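Local atomic coordinates of protein Pcdhgb2 (Mus musculus, PDB entry 5SZR), a protein that probably mediates calcium-dependent cell adhesion and may help establish specific neuronal connections in the brain, represented here by its extracellular cadherin domains 3 to 6. Residues 183-188 and 199-204; 108-113 and 130-135. All coordinates share one frame; numbering follows the deposited sequence.

Contact 1 of 2, residues 183-188 and 199-204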
ATOM      1  N   VAL A 183      -2.255 -11.583  18.698  1.00 69.22           N
ATOM      2  CA  VAL A 183      -3.128 -11.303  19.833  1.00 67.06           C
ATOM      3  C   VAL A 183      -2.823 -12.312  20.931  1.00 67.13           C
ATOM      4  O   VAL A 183      -3.008 -13.522  20.743  1.00 59.85           O
ATOM      5  CB  VAL A 183      -4.610 -11.354  19.430  1.00 64.89           C
ATOM      6  CG1 VAL A 183      -5.496 -10.932  20.588  1.00 58.03           C
ATOM      7  CG2 VAL A 183      -4.853 -10.467  18.213  1.00 57.39           C
ATOM      8  N   THR A 184      -2.362 -11.813  22.077  1.00 67.13           N
ATOM      9  CA  THR A 184      -1.999 -12.644  23.218  1.00 67.33           C
ATOM     10  C   THR A 184      -3.136 -12.643  24.233  1.00 65.70           C
ATOM     11  O   THR A 184      -3.490 -11.589  24.774  1.00 68.19           O
ATOM     12  CB  THR A 184      -0.709 -12.147  23.869  1.00 70.06           C
ATOM     13  OG1 THR A 184       0.399 -12.393  22.995  1.00 71.36           O
ATOM     14  CG2 THR A 184      -0.473 -12.859  25.193  1.00 69.85           C
ATOM     15  N   ILE A 185      -3.700 -13.817  24.493  1.00 62.63           N
ATOM     16  CA  ILE A 185      -4.757 -13.987  25.482  1.00 65.24           C
ATOM     17  C   ILE A 185      -4.151 -14.646  26.716  1.00 66.51           C
ATOM     18  O   ILE A 185      -3.534 -15.712  26.618  1.00 65.25           O
ATOM     19  CB  ILE A 185      -5.921 -14.817  24.921  1.00 64.91           C
ATOM     20  CG1 ILE A 185      -6.638 -14.036  23.817  1.00 64.42           C
ATOM     21  CG2 ILE A 185      -6.884 -15.209  26.037  1.00 65.33           C
ATOM     22  CD1 ILE A 185      -7.813 -14.764  23.217  1.00 63.79           C
ATOM     23  N   VAL A 186      -4.321 -14.011  27.875  1.00 67.84           N
ATOM     24  CA  VAL A 186      -3.731 -14.470  29.129  1.00 70.79           C
ATOM     25  C   VAL A 186      -4.847 -14.955  30.045  1.00 73.12           C
ATOM     26  O   VAL A 186      -5.878 -14.287  30.185  1.00 75.07           O
ATOM     27  CB  VAL A 186      -2.912 -13.358  29.807  1.00 72.08           C
ATOM     28  CG1 VAL A 186      -2.314 -13.857  31.115  1.00 73.15           C
ATOM     29  CG2 VAL A 186      -1.819 -12.860  28.873  1.00 71.63           C
ATOM     30  N   ALA A 187      -4.638 -16.113  30.667  1.00 73.11           N
ATOM     31  CA  ALA A 187      -5.591 -16.699  31.601  1.00 71.52           C
ATOM     32  C   ALA A 187      -4.883 -16.984  32.916  1.00 75.62           C
ATOM     33  O   ALA A 187      -3.785 -17.549  32.921  1.00 77.81           O
ATOM     34  CB  ALA A 187      -6.202 -17.981  31.032  1.00 68.08           C
ATOM     35  N   ALA A 188      -5.506 -16.597  34.028  1.00 75.83           N
ATOM     36  CA  ALA A 188      -4.897 -16.752  35.341  1.00 78.67           C
ATOM     37  C   ALA A 188      -5.931 -17.255  36.339  1.00 77.58           C
ATOM     38  O   ALA A 188      -7.112 -16.904  36.261  1.00 76.53           O
ATOM     39  CB  ALA A 188      -4.287 -15.434  35.832  1.00 82.28           C
ATOM     40  N   VAL A 199      -1.813 -17.695  25.313  1.00 71.80           N
ATOM     41  CA  VAL A 199      -1.775 -18.187  23.940  1.00 70.21           C
ATOM     42  C   VAL A 199      -1.780 -16.990  22.997  1.00 69.91           C
ATOM     43  O   VAL A 199      -2.469 -15.993  23.239  1.00 70.41           O
ATOM     44  CB  VAL A 199      -2.953 -19.131  23.619  1.00 69.53           C
ATOM     45  CG1 VAL A 199      -2.831 -20.430  24.405  1.00 71.32           C
ATOM     46  CG2 VAL A 199      -4.283 -18.451  23.904  1.00 69.37           C
ATOM     47  N   ILE A 200      -1.012 -17.095  21.918  1.00 68.23           N
ATOM     48  CA  ILE A 200      -0.887 -16.033  20.927  1.00 66.26           C
ATOM     49  C   ILE A 200      -1.673 -16.448  19.692  1.00 63.34           C
ATOM     50  O   ILE A 200      -1.382 -17.483  19.081  1.00 63.58           O
ATOM     51  CB  ILE A 200       0.583 -15.750  20.586  1.00 67.91           C
ATOM     52  CG1 ILE A 200       1.335 -15.343  21.858  1.00 68.98           C
ATOM     53  CG2 ILE A 200       0.682 -14.674  19.517  1.00 68.76           C
ATOM     54  CD1 ILE A 200       2.816 -15.171  21.669  1.00 71.49           C
ATOM     55  N   ILE A 201      -2.681 -15.655  19.344  1.00 60.58           N
ATOM     56  CA  ILE A 201      -3.485 -15.877  18.150  1.00 59.57           C
ATOM     57  C   ILE A 201      -2.968 -14.945  17.066  1.00 62.23           C
ATOM     58  O   ILE A 201      -2.955 -13.721  17.247  1.00 58.32           O
ATOM     59  CB  ILE A 201      -4.977 -15.626  18.414  1.00 57.75           C
ATOM     60  CG1 ILE A 201      -5.461 -16.449  19.607  1.00 58.26           C
ATOM     61  CG2 ILE A 201      -5.795 -15.945  17.174  1.00 55.66           C
ATOM     62  CD1 ILE A 201      -6.914 -16.231  19.932  1.00 57.49           C
ATOM     63  N   THR A 202      -2.541 -15.522  15.947  1.00 63.58           N
ATOM     64  CA  THR A 202      -2.087 -14.747  14.801  1.00 63.25           C
ATOM     65  C   THR A 202      -3.253 -14.523  13.848  1.00 61.58           C
ATOM     66  O   THR A 202      -3.943 -15.474  13.467  1.00 61.47           O
ATOM     67  CB  THR A 202      -0.942 -15.459  14.080  1.00 65.40           C
ATOM     68  OG1 THR A 202       0.223 -15.458  14.917  1.00 63.83           O
ATOM     69  CG2 THR A 202      -0.621 -14.760  12.765  1.00 62.31           C
ATOM     70  N   LEU A 203      -3.472 -13.266  13.472  1.00 61.98           N
ATOM     71  CA  LEU A 203      -4.569 -12.884  12.592  1.00 59.76           C
ATOM     72  C   LEU A 203      -4.026 -12.374  11.266  1.00 60.30           C
ATOM     73  O   LEU A 203      -3.185 -11.466  11.237  1.00 60.85           O
ATOM     74  CB  LEU A 203      -5.450 -11.817  13.245  1.00 57.05           C
ATOM     75  CG  LEU A 203      -6.142 -12.286  14.525  1.00 56.10           C
ATOM     76  CD1 LEU A 203      -7.087 -11.214  15.052  1.00 55.10           C
ATOM     77  CD2 LEU A 203      -6.877 -13.588  14.262  1.00 53.35           C
ATOM     78  N   HIS A 204      -4.506 -12.961  10.178  1.00 60.30           N
ATOM     79  CA  HIS A 204      -4.196 -12.510   8.830  1.00 60.50           C
ATOM     80  C   HIS A 204      -5.389 -11.722   8.306  1.00 57.75           C
ATOM     81  O   HIS A 204      -6.502 -12.253   8.238  1.00 57.12           O
ATOM     82  CB  HIS A 204      -3.884 -13.695   7.919  1.00 64.83           C
ATOM     83  CG  HIS A 204      -2.563 -14.339   8.203  1.00 72.22           C
ATOM     84  ND1 HIS A 204      -1.529 -13.671   8.823  1.00 76.99           N
ATOM     85  CD2 HIS A 204      -2.108 -15.589   7.951  1.00 76.64           C
ATOM     86  CE1 HIS A 204      -0.494 -14.483   8.941  1.00 83.52           C
ATOM     87  NE2 HIS A 204      -0.819 -15.652   8.421  1.00 83.04           N
TER
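Peptide units are the flat groups that join Val183 and Ile185 to Ile201 and Val199, for no side chain here is flat. Val183 pairs with Ile201, and Ile185 with Val199, through two N-H to O bonds each; Ile201 N lies 2.6 Å from Val183 O. One face of this sheet carries Val183, Ile185, Val199, Ile201 and Leu203, all apolar because they turn into the domain, where Val199 and Ile201 also meet strand 109-113. Here Ile185 keeps CG1 beside its backbone N (chi1 -68°) and extends beyond it, which sends CD1 across to Ile201 CD1, 3.7 Å away. Val183 offers the CG2 branch to Leu203 CD1 at 3.9 Å, and Ile185 CB rests 4.1 Å from Val199 CG2. Branching at CB suits these valines and isoleucines to extended backbone. On the other face Thr184 and Ile200 lie side by side, OG1 of Thr184 3.3 Å from CG1 of Ile200. Threonine, beta-branched yet bearing a hydroxyl, suits an extended strand on a face that is only partly covered, and the exposed Ile200 is touched by the fucose of an attached glycan. This is an antiparallel hairpin, the last two strands (F and G) of the Greek-key beta sandwich of a cadherin domain.

Contact 2 of 2, residues 108-113 and 130-135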
ATOM      1  N   PRO A 108      -3.697 -22.975  34.527  1.00 69.65           N
ATOM      2  CA  PRO A 108      -4.828 -22.849  33.597  1.00 67.69           C
ATOM      3  C   PRO A 108      -4.370 -23.056  32.161  1.00 66.88           C
ATOM      4  O   PRO A 108      -3.263 -22.668  31.783  1.00 68.11           O
ATOM      5  CB  PRO A 108      -5.320 -21.413  33.815  1.00 66.95           C
ATOM      6  CG  PRO A 108      -4.706 -20.966  35.099  1.00 70.53           C
ATOM      7  CD  PRO A 108      -3.427 -21.721  35.250  1.00 70.86           C
ATOM      8  N   GLU A 109      -5.229 -23.674  31.355  1.00 66.76           N
ATOM      9  CA  GLU A 109      -4.959 -23.820  29.933  1.00 70.95           C
ATOM     10  C   GLU A 109      -6.051 -23.134  29.124  1.00 68.58           C
ATOM     11  O   GLU A 109      -7.212 -23.069  29.542  1.00 66.91           O
ATOM     12  CB  GLU A 109      -4.830 -25.295  29.518  1.00 76.97           C
ATOM     13  CG  GLU A 109      -6.064 -26.153  29.720  1.00 82.29           C
ATOM     14  CD  GLU A 109      -5.909 -27.528  29.085  1.00 87.91           C
ATOM     15  OE1 GLU A 109      -5.432 -27.596  27.929  1.00 89.92           O
ATOM     16  OE2 GLU A 109      -6.246 -28.540  29.743  1.00 89.39           O
ATOM     17  N   VAL A 110      -5.660 -22.613  27.960  1.00 67.14           N
ATOM     18  CA  VAL A 110      -6.546 -21.866  27.074  1.00 63.73           C
ATOM     19  C   VAL A 110      -6.737 -22.673  25.797  1.00 61.61           C
ATOM     20  O   VAL A 110      -5.757 -23.094  25.168  1.00 61.27           O
ATOM     21  CB  VAL A 110      -5.980 -20.471  26.761  1.00 65.96           C
ATOM     22  CG1 VAL A 110      -7.041 -19.595  26.115  1.00 66.11           C
ATOM     23  CG2 VAL A 110      -5.432 -19.822  28.016  1.00 68.90           C
ATOM     24  N   ILE A 111      -7.993 -22.883  25.411  1.00 60.05           N
ATOM     25  CA  ILE A 111      -8.340 -23.680  24.238  1.00 60.45           C
ATOM     26  C   ILE A 111      -9.002 -22.751  23.231  1.00 59.00           C
ATOM     27  O   ILE A 111     -10.104 -22.242  23.480  1.00 58.25           O
ATOM     28  CB  ILE A 111      -9.258 -24.857  24.592  1.00 64.03           C
ATOM     29  CG1 ILE A 111      -8.707 -25.627  25.798  1.00 67.25           C
ATOM     30  CG2 ILE A 111      -9.420 -25.778  23.395  1.00 66.76           C
ATOM     31  CD1 ILE A 111      -7.320 -26.196  25.583  1.00 68.91           C
ATOM     32  N   VAL A 112      -8.340 -22.539  22.093  1.00 59.42           N
ATOM     33  CA  VAL A 112      -8.779 -21.602  21.061  1.00 56.25           C
ATOM     34  C   VAL A 112      -9.241 -22.401  19.850  1.00 54.94           C
ATOM     35  O   VAL A 112      -8.484 -23.221  19.318  1.00 55.78           O
ATOM     36  CB  VAL A 112      -7.655 -20.631  20.670  1.00 56.91           C
ATOM     37  CG1 VAL A 112      -8.146 -19.643  19.633  1.00 55.52           C
ATOM     38  CG2 VAL A 112      -7.113 -19.913  21.900  1.00 57.78           C
ATOM     39  N   THR A 113     -10.474 -22.160  19.406  1.00 53.56           N
ATOM     40  CA  THR A 113     -11.014 -22.809  18.219  1.00 53.34           C
ATOM     41  C   THR A 113     -11.687 -21.771  17.332  1.00 54.03           C
ATOM     42  O   THR A 113     -11.947 -20.638  17.747  1.00 53.56           O
ATOM     43  CB  THR A 113     -12.022 -23.915  18.568  1.00 54.01           C
ATOM     44  OG1 THR A 113     -13.121 -23.357  19.295  1.00 53.61           O
ATOM     45  CG2 THR A 113     -11.365 -25.011  19.390  1.00 59.52           C
ATOM     46  N   ALA A 130     -12.674 -15.706  17.283  1.00 60.27           N
ATOM     47  CA  ALA A 130     -12.241 -16.980  17.830  1.00 57.81           C
ATOM     48  C   ALA A 130     -13.090 -17.316  19.043  1.00 58.26           C
ATOM     49  O   ALA A 130     -13.643 -16.434  19.704  1.00 59.49           O
ATOM     50  CB  ALA A 130     -10.755 -16.949  18.204  1.00 57.47           C
ATOM     51  N   LEU A 131     -13.180 -18.611  19.326  1.00 57.33           N
ATOM     52  CA  LEU A 131     -13.869 -19.119  20.501  1.00 56.72           C
ATOM     53  C   LEU A 131     -12.831 -19.593  21.511  1.00 55.00           C
ATOM     54  O   LEU A 131     -11.910 -20.339  21.159  1.00 52.77           O
ATOM     55  CB  LEU A 131     -14.827 -20.248  20.122  1.00 57.84           C
ATOM     56  CG  LEU A 131     -15.902 -19.816  19.121  1.00 56.60           C
ATOM     57  CD1 LEU A 131     -16.766 -20.996  18.704  1.00 53.48           C
ATOM     58  CD2 LEU A 131     -16.754 -18.700  19.705  1.00 52.93           C
ATOM     59  N   ILE A 132     -12.980 -19.148  22.757  1.00 56.97           N
ATOM     60  CA  ILE A 132     -12.000 -19.372  23.813  1.00 60.37           C
ATOM     61  C   ILE A 132     -12.657 -20.188  24.921  1.00 63.25           C
ATOM     62  O   ILE A 132     -13.771 -19.873  25.353  1.00 63.90           O
ATOM     63  CB  ILE A 132     -11.467 -18.042  24.377  1.00 63.42           C
ATOM     64  CG1 ILE A 132     -11.021 -17.101  23.246  1.00 63.89           C
ATOM     65  CG2 ILE A 132     -10.355 -18.290  25.383  1.00 64.94           C
ATOM     66  CD1 ILE A 132      -9.921 -17.644  22.379  1.00 66.27           C
ATOM     67  N   LYS A 133     -11.962 -21.225  25.384  1.00 63.87           N
ATOM     68  CA  LYS A 133     -12.410 -22.046  26.504  1.00 65.62           C
ATOM     69  C   LYS A 133     -11.245 -22.249  27.461  1.00 64.49           C
ATOM     70  O   LYS A 133     -10.103 -22.418  27.029  1.00 64.17           O
ATOM     71  CB  LYS A 133     -12.945 -23.404  26.025  1.00 67.52           C
ATOM     72  CG  LYS A 133     -13.612 -24.225  27.113  1.00 72.08           C
ATOM     73  CD  LYS A 133     -13.817 -25.670  26.680  1.00 75.82           C
ATOM     74  CE  LYS A 133     -14.299 -26.523  27.847  1.00 79.44           C
ATOM     75  NZ  LYS A 133     -14.317 -27.978  27.523  1.00 81.92           N
ATOM     76  N   THR A 134     -11.531 -22.230  28.760  1.00 65.78           N
ATOM     77  CA  THR A 134     -10.506 -22.421  29.779  1.00 66.14           C
ATOM     78  C   THR A 134     -10.784 -23.678  30.588  1.00 66.18           C
ATOM     79  O   THR A 134     -11.939 -23.994  30.893  1.00 67.38           O
ATOM     80  CB  THR A 134     -10.416 -21.223  30.727  1.00 65.87           C
ATOM     81  OG1 THR A 134     -11.600 -21.151  31.531  1.00 66.04           O
ATOM     82  CG2 THR A 134     -10.274 -19.946  29.938  1.00 66.27           C
ATOM     83  N   ARG A 135      -9.715 -24.390  30.928  1.00 67.01           N
ATOM     84  CA  ARG A 135      -9.761 -25.502  31.862  1.00 72.36           C
ATOM     85  C   ARG A 135      -8.776 -25.250  32.995  1.00 70.15           C
ATOM     86  O   ARG A 135      -7.789 -24.528  32.828  1.00 70.20           O
ATOM     87  CB  ARG A 135      -9.437 -26.834  31.168  1.00 78.98           C
ATOM     88  CG  ARG A 135     -10.587 -27.408  30.352  1.00 82.41           C
ATOM     89  CD  ARG A 135     -10.359 -28.881  30.033  1.00 87.44           C
ATOM     90  NE  ARG A 135      -9.285 -29.074  29.063  1.00 91.45           N
ATOM     91  CZ  ARG A 135      -9.479 -29.211  27.755  1.00 94.51           C
ATOM     92  NH1 ARG A 135      -8.443 -29.376  26.941  1.00 95.49           N
ATOM     93  NH2 ARG A 135     -10.709 -29.181  27.259  1.00 95.29           N
TER
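Glu109 and Arg135 sit opposite each other as a hydrogen-bonded pair, and their side chains form a salt bridge, Arg135 NE to Glu109 OE2 at 3.2 Å. The two charged planes stand almost perpendicular, 87° apart: the carboxylate oxygen lies at the edge of the guanidinium, close to its plane, but the N-H comes down from above the carboxylate. CG of Glu109 lies between its own backbone N and carbonyl carbon (chi1 62°), which brings it to 3.7 Å from Arg135 CB. Ile111 passes over one face of the guanidinium with CG1, set toward the rim, and its CD1 reaches Arg135 NH1 at 3.6 Å, so that an aliphatic branch and a carboxylate together hem in the charged group. With an alanine at Glu109 the carboxylate is gone, and Arg135 is likely to lose its acidic mate on this strand and turn more freely. These are strands A and B of the cadherin sandwich, joined by paired backbone bonds such as Ile111 N to Lys133 O (2.7 Å). On the opposite face Val110, Val112 and Ile132 are apolar because they turn to the other sheet, where both valines meet Val199. Val110 and Ile132 cross with CG1 of the valine 3.6 Å from CG2 of the isoleucine. Val112 instead runs alongside Ile132, and the bend of the isoleucine at chi2 (-60°) brings its CD1 to 3.6 Å from Val112 CG2. Small enough to fit here, Ala130 has its CB 4.0 Å from Val112 CG1. Back on the face of Glu109, exposed Thr113 crosses Leu131, its OG1 3.6 Å from Leu131 CB. Nearer the calcium site, Pro108 packs on Asp136, whose calcium ion is also bound by Asp189.

How the contacts relate
Of the two contacts, contact 2 comes first along the chain: sixteen residues separate segments 108-113 and 130-135, and their pairing closes that loop. The connection contains strand 119-120, which crosses to the other sheet and runs parallel to strand 196-206, so one edge strand of contact 1's sheet comes from within the loop of contact 2. The chain then builds strands 145-149, 155-159 and 164-169 before contact 1 closes a hairpin with ten residues between its segments. The two contacts follow in series, neither nested nor crossed. Their sheets pack face to face: Ala187 CB lies 3.6 Å from Val110 CG2, and Ile185 CD1 3.7 Å from Ile132 CD1, joining the two halves of the sandwich.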